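Local structure of putative chromatin binding protein (Chaetomium thermophilum, 6QP0) at residues Y23-E28 with Q242-I247; H74-A79 with Y114-R119; Q141-A146 with M221-S226. The protein binds adenine nucleotide and magnesium, and probably acts as a tRNA-dependent ATPase that supports tRNA modification by the Elongator complex. All blocks are in the same frame, centred on the assembly; numbering follows the deposited sequence.

Contact 1. Residues Y23-E28 with Q242-I247; sequences YAYLEE and QVFDKI
Tyr25 reaches out from helix 15-31 and lays one face of its ring on Phe244 of helix 237-250. Here the contact is tight. Phe244 CB sits over the middle of the phenol, 3.4 Å from the centroid of the Tyr25 ring and almost on the ring normal, a CH-pi contact. At the root of the tyrosine, Phe244 CD2 lies 3.6 Å from Tyr25 CB. The tyrosine and the phenylalanine run antiparallel alongside one another, and their rings meet obliquely, with planes at 54°. Tyr25 gets there because its CG lies anti to the backbone N (chi1 170°), which carries the ring across to helix 237-250.

This is the P-loop NTPase fold of the N-terminal ATPase domain: helix 15-31 follows the nucleotide-binding loop, and helix 237-250, the last of this N-terminal piece, lies beside it on the same face of the sheet. Phe244 also rests on Leu22 and on Leu231 of the edge strand 228-231, so a large apolar ring suits this buried place; the side chain of Phe244 is about 10 Å from the bound ADP.

Toward solvent the contact becomes polar and thinner. The hydroxyl of Tyr25 extends past Phe244 and donates to Asp245, OH to OD1 2.8 Å, coming down almost perpendicular to the carboxylate, 85° out of its plane. Tyrosine suits the place: a flat apolar face for Phe244 and a hydroxyl long enough to reach Asp245, whose carboxylate accepts it. A salt bridge from Arg29 reaches the same oxygen and would favour a charged carboxylate. Glu28 forms a second bridge between the helices, to Arg241.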
loop_
_atom_site.group_PDB
_atom_site.type_symbol
_atom_site.label_atom_id
_atom_site.label_comp_id
_atom_site.label_asym_id
_atom_site.label_seq_id
_atom_site.Cartn_x
_atom_site.Cartn_y
_atom_site.Cartn_z
ATOM N N TYR A 23 3.054 7.904 -8.231
ATOM C CA TYR A 23 3.835 7.461 -9.381
ATOM C C TYR A 23 4.068 8.611 -10.352
ATOM O O TYR A 23 5.212 8.916 -10.708
ATOM C CB TYR A 23 3.118 6.302 -10.079
ATOM C CG TYR A 23 3.876 5.701 -11.246
ATOM C CD1 TYR A 23 3.894 6.326 -12.488
ATOM C CD2 TYR A 23 4.556 4.498 -11.108
ATOM C CE1 TYR A 23 4.581 5.775 -13.554
ATOM C CE2 TYR A 23 5.242 3.940 -12.170
ATOM C CZ TYR A 23 5.252 4.580 -13.389
ATOM O OH TYR A 23 5.938 4.024 -14.444
ATOM N N ALA A 24 2.988 9.262 -10.793
ATOM C CA ALA A 24 3.121 10.394 -11.702
ATOM C C ALA A 24 4.047 11.455 -11.127
ATOM O O ALA A 24 4.905 11.995 -11.834
ATOM C CB ALA A 24 1.745 10.990 -12.006
ATOM N N TYR A 25 3.892 11.767 -9.837
ATOM C CA TYR A 25 4.795 12.714 -9.193
ATOM C C TYR A 25 6.236 12.225 -9.269
ATOM O O TYR A 25 7.131 12.954 -9.707
ATOM C CB TYR A 25 4.380 12.931 -7.737
ATOM C CG TYR A 25 5.395 13.710 -6.932
ATOM C CD1 TYR A 25 6.451 13.065 -6.297
ATOM C CD2 TYR A 25 5.302 15.088 -6.808
ATOM C CE1 TYR A 25 7.383 13.772 -5.566
ATOM C CE2 TYR A 25 6.229 15.801 -6.078
ATOM C CZ TYR A 25 7.266 15.139 -5.458
ATOM O OH TYR A 25 8.193 15.845 -4.728
ATOM N N LEU A 26 6.482 10.989 -8.836
ATOM C CA LEU A 26 7.836 10.453 -8.870
ATOM C C LEU A 26 8.369 10.338 -10.290
ATOM O O LEU A 26 9.590 10.330 -10.482
ATOM C CB LEU A 26 7.871 9.092 -8.178
ATOM C CG LEU A 26 7.604 9.145 -6.673
ATOM C CD1 LEU A 26 7.370 7.749 -6.125
ATOM C CD2 LEU A 26 8.757 9.819 -5.943
ATOM N N GLU A 27 7.489 10.257 -11.289
ATOM C CA GLU A 27 7.952 10.193 -12.671
ATOM C C GLU A 27 8.501 11.540 -13.126
ATOM O O GLU A 27 9.562 11.601 -13.758
ATOM C CB GLU A 27 6.815 9.734 -13.582
ATOM C CG GLU A 27 7.276 9.184 -14.921
ATOM C CD GLU A 27 6.145 8.551 -15.707
ATOM O OE1 GLU A 27 5.008 9.063 -15.632
ATOM O OE2 GLU A 27 6.391 7.536 -16.393
ATOM N N GLU A 28 7.801 12.634 -12.808
ATOM C CA GLU A 28 8.302 13.955 -13.175
ATOM C C GLU A 28 9.580 14.283 -12.414
ATOM O O GLU A 28 10.484 14.928 -12.954
ATOM C CB GLU A 28 7.236 15.024 -12.914
ATOM C CG GLU A 28 7.256 15.615 -11.507
ATOM C CD GLU A 28 6.096 16.562 -11.242
ATOM O OE1 GLU A 28 6.298 17.792 -11.311
ATOM O OE2 GLU A 28 4.979 16.073 -10.967
ATOM N N GLN A 242 2.779 18.589 -1.209
ATOM C CA GLN A 242 3.726 18.862 -0.131
ATOM C C GLN A 242 4.176 17.572 0.546
ATOM O O GLN A 242 5.358 17.421 0.880
ATOM C CB GLN A 242 3.113 19.814 0.896
ATOM C CG GLN A 242 4.156 20.440 1.809
ATOM C CD GLN A 242 3.589 21.494 2.737
ATOM O OE1 GLN A 242 2.381 21.729 2.774
ATOM N NE2 GLN A 242 4.465 22.138 3.498
ATOM N N VAL A 243 3.252 16.631 0.766
ATOM C CA VAL A 243 3.628 15.338 1.327
ATOM C C VAL A 243 4.622 14.627 0.409
ATOM O O VAL A 243 5.636 14.087 0.862
ATOM C CB VAL A 243 2.387 14.462 1.567
ATOM C CG1 VAL A 243 2.813 13.083 2.076
ATOM C CG2 VAL A 243 1.424 15.127 2.529
ATOM N N PHE A 244 4.319 14.593 -0.892
ATOM C CA PHE A 244 5.170 13.866 -1.830
ATOM C C PHE A 244 6.608 14.379 -1.787
ATOM O O PHE A 244 7.556 13.596 -1.929
ATOM C CB PHE A 244 4.612 13.978 -3.251
ATOM C CG PHE A 244 3.333 13.215 -3.475
ATOM C CD1 PHE A 244 2.876 12.289 -2.550
ATOM C CD2 PHE A 244 2.592 13.421 -4.624
ATOM C CE1 PHE A 244 1.705 11.592 -2.768
ATOM C CE2 PHE A 244 1.422 12.728 -4.845
ATOM C CZ PHE A 244 0.978 11.811 -3.917
ATOM N N ASP A 245 6.789 15.693 -1.605
ATOM C CA ASP A 245 8.134 16.256 -1.533
ATOM C C ASP A 245 8.880 15.750 -0.301
ATOM O O ASP A 245 10.080 15.458 -0.371
ATOM C CB ASP A 245 8.064 17.786 -1.528
ATOM C CG ASP A 245 7.856 18.375 -2.920
ATOM O OD1 ASP A 245 8.805 18.347 -3.733
ATOM O OD2 ASP A 245 6.741 18.859 -3.204
ATOM N N LYS A 246 8.190 15.650 0.839
ATOM C CA LYS A 246 8.823 15.112 2.038
ATOM C C LYS A 246 9.133 13.629 1.868
ATOM O O LYS A 246 10.156 13.142 2.368
ATOM C CB LYS A 246 7.929 15.351 3.255
ATOM C CG LYS A 246 7.790 16.819 3.661
ATOM C CD LYS A 246 6.455 17.066 4.349
ATOM C CE LYS A 246 6.351 18.461 4.954
ATOM N NZ LYS A 246 6.961 19.542 4.125
ATOM N N ILE A 247 8.272 12.893 1.156
ATOM C CA ILE A 247 8.601 11.515 0.803
ATOM C C ILE A 247 9.884 11.480 -0.020
ATOM O O ILE A 247 10.766 10.646 0.210
ATOM C CB ILE A 247 7.439 10.844 0.045
ATOM C CG1 ILE A 247 6.183 10.751 0.916
ATOM C CG2 ILE A 247 7.869 9.453 -0.431
ATOM C CD1 ILE A 247 4.939 10.305 0.161
#

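Contact 2. Residues H74-A79 with Y114-R119; sequences HYISDA and YAAVKR
Ile76 carries the strand side of this contact by itself, meeting Ala116 and Val117 through apolar packing. Its CG2 is anti to the backbone N and its CG1 anti to the carbonyl carbon (chi1 -54°), which brings both CD1 and CG2 against the helix. CD1 lies 3.8 Å from Ala116 CB, while the CG2 of Ile76 touches that same Ala116 CB at 3.9 Å, so both branches of the isoleucine rest on the one small methyl. Val117 adds a flank, its CG2 3.9 Å from Ile76 CD1. Alanine suits this place because a short side chain lets the branched isoleucine come close to the helix.

Contacts with the backbone form a second kind: Ile76 CD1 reaches the main chain of the helix, 3.6 Å from Ala116 O, a van der Waals approach to the peptide. Strand 72-77, helix 106-120 and strand 125-130 make up a beta-alpha-beta crossover, and the contact packs its helix on its first strand, at the edge of the sheet.

Polar links run to other partners. The backbone of Ile76 pairs with Ile128 and Asp130 of strand 125-130. On the other face of the sheet, Tyr75 OH bonds to OD2 of Asp130, a magnesium ligand, beside the P-loop helix.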
loop_
_atom_site.group_PDB
_atom_site.type_symbol
_atom_site.label_atom_id
_atom_site.label_comp_id
_atom_site.label_asym_id
_atom_site.label_seq_id
_atom_site.Cartn_x
_atom_site.Cartn_y
_atom_site.Cartn_z
ATOM N N HIS A 74 8.975 1.620 -9.797
ATOM C CA HIS A 74 8.211 0.382 -9.824
ATOM C C HIS A 74 6.908 0.557 -9.054
ATOM O O HIS A 74 6.855 1.263 -8.043
ATOM C CB HIS A 74 9.004 -0.784 -9.213
ATOM C CG HIS A 74 10.377 -0.950 -9.782
ATOM N ND1 HIS A 74 10.643 -1.759 -10.867
ATOM C CD2 HIS A 74 11.566 -0.417 -9.411
ATOM C CE1 HIS A 74 11.934 -1.712 -11.142
ATOM N NE2 HIS A 74 12.517 -0.906 -10.273
ATOM N N TYR A 75 5.858 -0.103 -9.540
ATOM C CA TYR A 75 4.549 -0.092 -8.902
ATOM C C TYR A 75 4.056 -1.523 -8.750
ATOM O O TYR A 75 4.035 -2.281 -9.725
ATOM C CB TYR A 75 3.540 0.726 -9.714
ATOM C CG TYR A 75 2.110 0.562 -9.247
ATOM C CD1 TYR A 75 1.618 1.301 -8.179
ATOM C CD2 TYR A 75 1.254 -0.332 -9.874
ATOM C CE1 TYR A 75 0.315 1.151 -7.750
ATOM C CE2 TYR A 75 -0.052 -0.486 -9.452
ATOM C CZ TYR A 75 -0.516 0.257 -8.390
ATOM O OH TYR A 75 -1.815 0.106 -7.964
ATOM N N ILE A 76 3.654 -1.885 -7.533
ATOM C CA ILE A 76 3.178 -3.226 -7.221
ATOM C C ILE A 76 1.872 -3.112 -6.450
ATOM O O ILE A 76 1.701 -2.204 -5.631
ATOM C CB ILE A 76 4.216 -4.026 -6.405
ATOM C CG1 ILE A 76 5.567 -4.045 -7.122
ATOM C CG2 ILE A 76 3.720 -5.448 -6.165
ATOM C CD1 ILE A 76 6.701 -4.591 -6.278
ATOM N N SER A 77 0.954 -4.043 -6.704
ATOM C CA SER A 77 -0.326 -4.068 -6.016
ATOM C C SER A 77 -0.854 -5.494 -6.021
ATOM O O SER A 77 -0.331 -6.369 -6.716
ATOM C CB SER A 77 -1.333 -3.115 -6.671
ATOM O OG SER A 77 -1.750 -3.606 -7.933
ATOM N N ASP A 78 -1.902 -5.726 -5.226
ATOM C CA ASP A 78 -2.587 -7.012 -5.268
ATOM C C ASP A 78 -3.057 -7.327 -6.684
ATOM O O ASP A 78 -2.981 -8.478 -7.134
ATOM C CB ASP A 78 -3.771 -7.015 -4.298
ATOM C CG ASP A 78 -3.340 -6.963 -2.841
ATOM O OD1 ASP A 78 -2.169 -6.628 -2.568
ATOM O OD2 ASP A 78 -4.176 -7.264 -1.964
ATOM N N ALA A 79 -3.530 -6.309 -7.408
ATOM C CA ALA A 79 -4.047 -6.525 -8.755
ATOM C C ALA A 79 -2.933 -6.884 -9.731
ATOM O O ALA A 79 -3.110 -7.761 -10.585
ATOM C CB ALA A 79 -4.794 -5.277 -9.231
ATOM N N TYR A 114 6.071 -9.793 -0.929
ATOM C CA TYR A 114 7.460 -9.706 -0.495
ATOM C C TYR A 114 8.412 -10.016 -1.645
ATOM O O TYR A 114 9.395 -9.298 -1.864
ATOM C CB TYR A 114 7.696 -10.655 0.682
ATOM C CG TYR A 114 9.104 -10.614 1.229
ATOM C CD1 TYR A 114 10.089 -11.456 0.726
ATOM C CD2 TYR A 114 9.453 -9.735 2.246
ATOM C CE1 TYR A 114 11.378 -11.423 1.220
ATOM C CE2 TYR A 114 10.740 -9.694 2.747
ATOM C CZ TYR A 114 11.700 -10.541 2.229
ATOM O OH TYR A 114 12.984 -10.507 2.722
ATOM N N ALA A 115 8.126 -11.079 -2.402
ATOM C CA ALA A 115 8.998 -11.462 -3.507
ATOM C C ALA A 115 9.018 -10.390 -4.589
ATOM O O ALA A 115 10.084 -10.024 -5.099
ATOM C CB ALA A 115 8.544 -12.801 -4.088
ATOM N N ALA A 116 7.842 -9.877 -4.959
ATOM C CA ALA A 116 7.771 -8.850 -5.992
ATOM C C ALA A 116 8.640 -7.649 -5.643
ATOM O O ALA A 116 9.310 -7.084 -6.515
ATOM C CB ALA A 116 6.320 -8.416 -6.200
ATOM N N VAL A 117 8.640 -7.238 -4.373
ATOM C CA VAL A 117 9.450 -6.095 -3.966
ATOM C C VAL A 117 10.931 -6.447 -4.026
ATOM O O VAL A 117 11.747 -5.685 -4.560
ATOM C CB VAL A 117 9.041 -5.620 -2.558
ATOM C CG1 VAL A 117 9.951 -4.498 -2.087
ATOM C CG2 VAL A 117 7.590 -5.165 -2.548
ATOM N N LYS A 118 11.302 -7.613 -3.491
ATOM C CA LYS A 118 12.710 -7.987 -3.442
ATOM C C LYS A 118 13.327 -8.051 -4.833
ATOM O O LYS A 118 14.520 -7.774 -4.995
ATOM C CB LYS A 118 12.874 -9.332 -2.736
ATOM C CG LYS A 118 14.276 -9.567 -2.195
ATOM C CD LYS A 118 14.412 -10.946 -1.580
ATOM C CE LYS A 118 15.522 -10.984 -0.542
ATOM N NZ LYS A 118 16.813 -10.465 -1.070
ATOM N N ARG A 119 12.534 -8.407 -5.847
ATOM C CA ARG A 119 13.066 -8.535 -7.198
ATOM C C ARG A 119 13.483 -7.199 -7.798
ATOM O O ARG A 119 14.331 -7.182 -8.696
ATOM C CB ARG A 119 12.029 -9.201 -8.106
ATOM C CG ARG A 119 11.791 -10.673 -7.800
ATOM C CD ARG A 119 10.463 -11.159 -8.365
ATOM N NE ARG A 119 10.170 -12.530 -7.958
ATOM C CZ ARG A 119 8.952 -13.064 -7.933
ATOM N NH1 ARG A 119 7.899 -12.339 -8.284
ATOM N NH2 ARG A 119 8.788 -14.321 -7.546
#

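Contact 3. Residues Q141-A146 with M221-S226; sequences QLYCEA and MTRWDS
The carbonyl oxygen of Arg223 is approached from two widely separated directions: Tyr143 CE1 lies 3.6 Å from Arg223 O, meeting it obliquely, and within the loop Ser226 OG makes a weak bond of 3.5 Å to the same Arg223 O. The tyrosine ring is thus seated against backbone. Trp224 CA stands over one of its faces, 4.0 Å from the centroid of the Tyr143 ring and 25° off the normal, a CH-pi contact, and the closest carbons are Tyr143 CB and Trp224 CB at 3.5 Å. With CG between backbone N and carbonyl carbon (chi1 58°), the indole of Trp224 turns off toward Tyr140, which it meets edge-to-face.

Helix 136-148 belongs to the crossover that joins strands 125-130 and 153-158 of the P-loop fold, passing over strand 4-9; residues 221-226 form the loop leading into strand 228-231. Asp225 also ties the loop to the helix by a salt bridge to Arg139.

Farther out, Arg223 runs extended across the end of the phenol, its CD 3.6 Å from Tyr143 OH. That hydroxyl lies at the edge of the guanidinium, whose plane stands at 79° to the ring. A leucine in place of Tyr143 would probably leave a gap beneath Trp224 CA and deprive the Arg223 methylenes of their support. Arginine suits this exposed position, with apolar methylenes inward and a guanidinium that lies partly against the Trp224 ring at the surface.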
loop_
_atom_site.group_PDB
_atom_site.type_symbol
_atom_site.label_atom_id
_atom_site.label_comp_id
_atom_site.label_asym_id
_atom_site.label_seq_id
_atom_site.Cartn_x
_atom_site.Cartn_y
_atom_site.Cartn_z
ATOM N N GLN A 141 8.267 -6.473 8.423
ATOM C CA GLN A 141 8.995 -7.275 7.447
ATOM C C GLN A 141 9.454 -6.411 6.280
ATOM O O GLN A 141 10.613 -6.482 5.853
ATOM C CB GLN A 141 8.120 -8.424 6.941
ATOM C CG GLN A 141 7.626 -9.387 8.012
ATOM C CD GLN A 141 6.781 -10.512 7.431
ATOM O OE1 GLN A 141 7.014 -10.960 6.308
ATOM N NE2 GLN A 141 5.789 -10.963 8.191
ATOM N N LEU A 142 8.550 -5.581 5.750
ATOM C CA LEU A 142 8.904 -4.707 4.638
ATOM C C LEU A 142 9.994 -3.727 5.039
ATOM O O LEU A 142 10.905 -3.439 4.253
ATOM C CB LEU A 142 7.665 -3.960 4.149
ATOM C CG LEU A 142 6.569 -4.832 3.536
ATOM C CD1 LEU A 142 5.279 -4.052 3.362
ATOM C CD2 LEU A 142 7.033 -5.392 2.202
ATOM N N TYR A 143 9.915 -3.195 6.259
ATOM C CA TYR A 143 10.975 -2.332 6.767
ATOM C C TYR A 143 12.317 -3.054 6.738
ATOM O O TYR A 143 13.305 -2.534 6.210
ATOM C CB TYR A 143 10.619 -1.867 8.183
ATOM C CG TYR A 143 11.758 -1.257 8.970
ATOM C CD1 TYR A 143 12.161 0.052 8.750
ATOM C CD2 TYR A 143 12.414 -1.989 9.951
ATOM C CE1 TYR A 143 13.198 0.612 9.477
ATOM C CE2 TYR A 143 13.450 -1.440 10.681
ATOM C CZ TYR A 143 13.838 -0.140 10.442
ATOM O OH TYR A 143 14.870 0.406 11.170
ATOM N N CYS A 144 12.366 -4.268 7.288
ATOM C CA CYS A 144 13.604 -5.036 7.262
ATOM C C CYS A 144 14.012 -5.390 5.838
ATOM O O CYS A 144 15.206 -5.536 5.555
ATOM C CB CYS A 144 13.450 -6.301 8.103
ATOM S SG CYS A 144 13.082 -5.965 9.837
ATOM N N GLU A 145 13.045 -5.523 4.930
ATOM C CA GLU A 145 13.375 -5.800 3.536
ATOM C C GLU A 145 14.137 -4.635 2.916
ATOM O O GLU A 145 15.173 -4.828 2.270
ATOM C CB GLU A 145 12.102 -6.101 2.743
ATOM C CG GLU A 145 12.368 -6.589 1.328
ATOM C CD GLU A 145 11.121 -7.094 0.625
ATOM O OE1 GLU A 145 10.002 -6.727 1.040
ATOM O OE2 GLU A 145 11.265 -7.865 -0.347
ATOM N N ALA A 146 13.638 -3.409 3.103
ATOM C CA ALA A 146 14.350 -2.241 2.598
ATOM C C ALA A 146 15.705 -2.090 3.278
ATOM O O ALA A 146 16.680 -1.665 2.650
ATOM C CB ALA A 146 13.505 -0.983 2.801
ATOM N N MET A 221 5.704 6.026 16.581
ATOM C CA MET A 221 6.610 5.732 17.683
ATOM C C MET A 221 7.560 4.593 17.328
ATOM O O MET A 221 8.658 4.504 17.889
ATOM C CB MET A 221 5.812 5.380 18.939
ATOM C CG MET A 221 4.812 6.448 19.365
ATOM S SD MET A 221 5.596 7.919 20.053
ATOM C CE MET A 221 6.108 7.313 21.656
ATOM N N THR A 222 7.156 3.721 16.408
ATOM C CA THR A 222 7.980 2.594 15.995
ATOM C C THR A 222 8.782 2.956 14.753
ATOM O O THR A 222 8.302 3.678 13.874
ATOM C CB THR A 222 7.115 1.365 15.714
ATOM O OG1 THR A 222 6.229 1.638 14.623
ATOM C CG2 THR A 222 6.304 0.990 16.948
ATOM N N ARG A 223 10.011 2.437 14.685
ATOM C CA ARG A 223 10.911 2.771 13.591
ATOM C C ARG A 223 10.460 2.193 12.258
ATOM O O ARG A 223 10.828 2.735 11.210
ATOM C CB ARG A 223 12.324 2.277 13.911
ATOM C CG ARG A 223 12.420 0.774 14.107
ATOM C CD ARG A 223 13.796 0.356 14.595
ATOM N NE ARG A 223 13.905 -1.095 14.712
ATOM C CZ ARG A 223 13.407 -1.807 15.720
ATOM N NH1 ARG A 223 13.556 -3.123 15.736
ATOM N NH2 ARG A 223 12.759 -1.205 16.708
ATOM N N TRP A 224 9.679 1.115 12.262
ATOM C CA TRP A 224 9.260 0.495 11.014
ATOM C C TRP A 224 8.017 1.138 10.417
ATOM O O TRP A 224 7.741 0.934 9.229
ATOM C CB TRP A 224 9.012 -1.005 11.215
ATOM C CG TRP A 224 7.993 -1.322 12.258
ATOM C CD1 TRP A 224 6.644 -1.420 12.082
ATOM C CD2 TRP A 224 8.239 -1.594 13.641
ATOM N NE1 TRP A 224 6.034 -1.731 13.272
ATOM C CE2 TRP A 224 6.991 -1.844 14.245
ATOM C CE3 TRP A 224 9.392 -1.649 14.429
ATOM C CZ2 TRP A 224 6.863 -2.144 15.600
ATOM C CZ3 TRP A 224 9.264 -1.946 15.774
ATOM C CH2 TRP A 224 8.010 -2.190 16.346
ATOM N N ASP A 225 7.267 1.909 11.201
ATOM C CA ASP A 225 6.147 2.678 10.677
ATOM C C ASP A 225 6.516 4.127 10.388
ATOM O O ASP A 225 5.671 4.880 9.894
ATOM C CB ASP A 225 4.965 2.632 11.649
ATOM C CG ASP A 225 4.201 1.324 11.575
ATOM O OD1 ASP A 225 4.366 0.589 10.578
ATOM O OD2 ASP A 225 3.427 1.035 12.512
ATOM N N SER A 226 7.750 4.533 10.685
ATOM C CA SER A 226 8.219 5.873 10.377
ATOM C C SER A 226 9.295 5.815 9.298
ATOM O O SER A 226 9.985 4.800 9.159
ATOM C CB SER A 226 8.798 6.566 11.615
ATOM O OG SER A 226 10.092 6.071 11.910
#

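How the contacts relate
From the N terminus, strand 4-9 leads into helix 15-31, which carries the first half of contact 1. Residues 74-79 follow on strand 72-77 and meet 114-119, so contact 2 closes a short loop. Contact 3 opens afterwards with 141-146 and closes at 221-226, in series with contact 2. Residues 242-247 then complete contact 1, whose long loop encloses both others; none cross. Contact 1 joins two helices on one sheet face, while contacts 2 and 3 use helices on the other. Tyr23 CD2 touches Tyr75 CB at 4.1 Å, relating contacts 1 and 2, and Val117 CG1 packs on Glu145 OE1 at 3.8 Å, where contacts 2 and 3 meet.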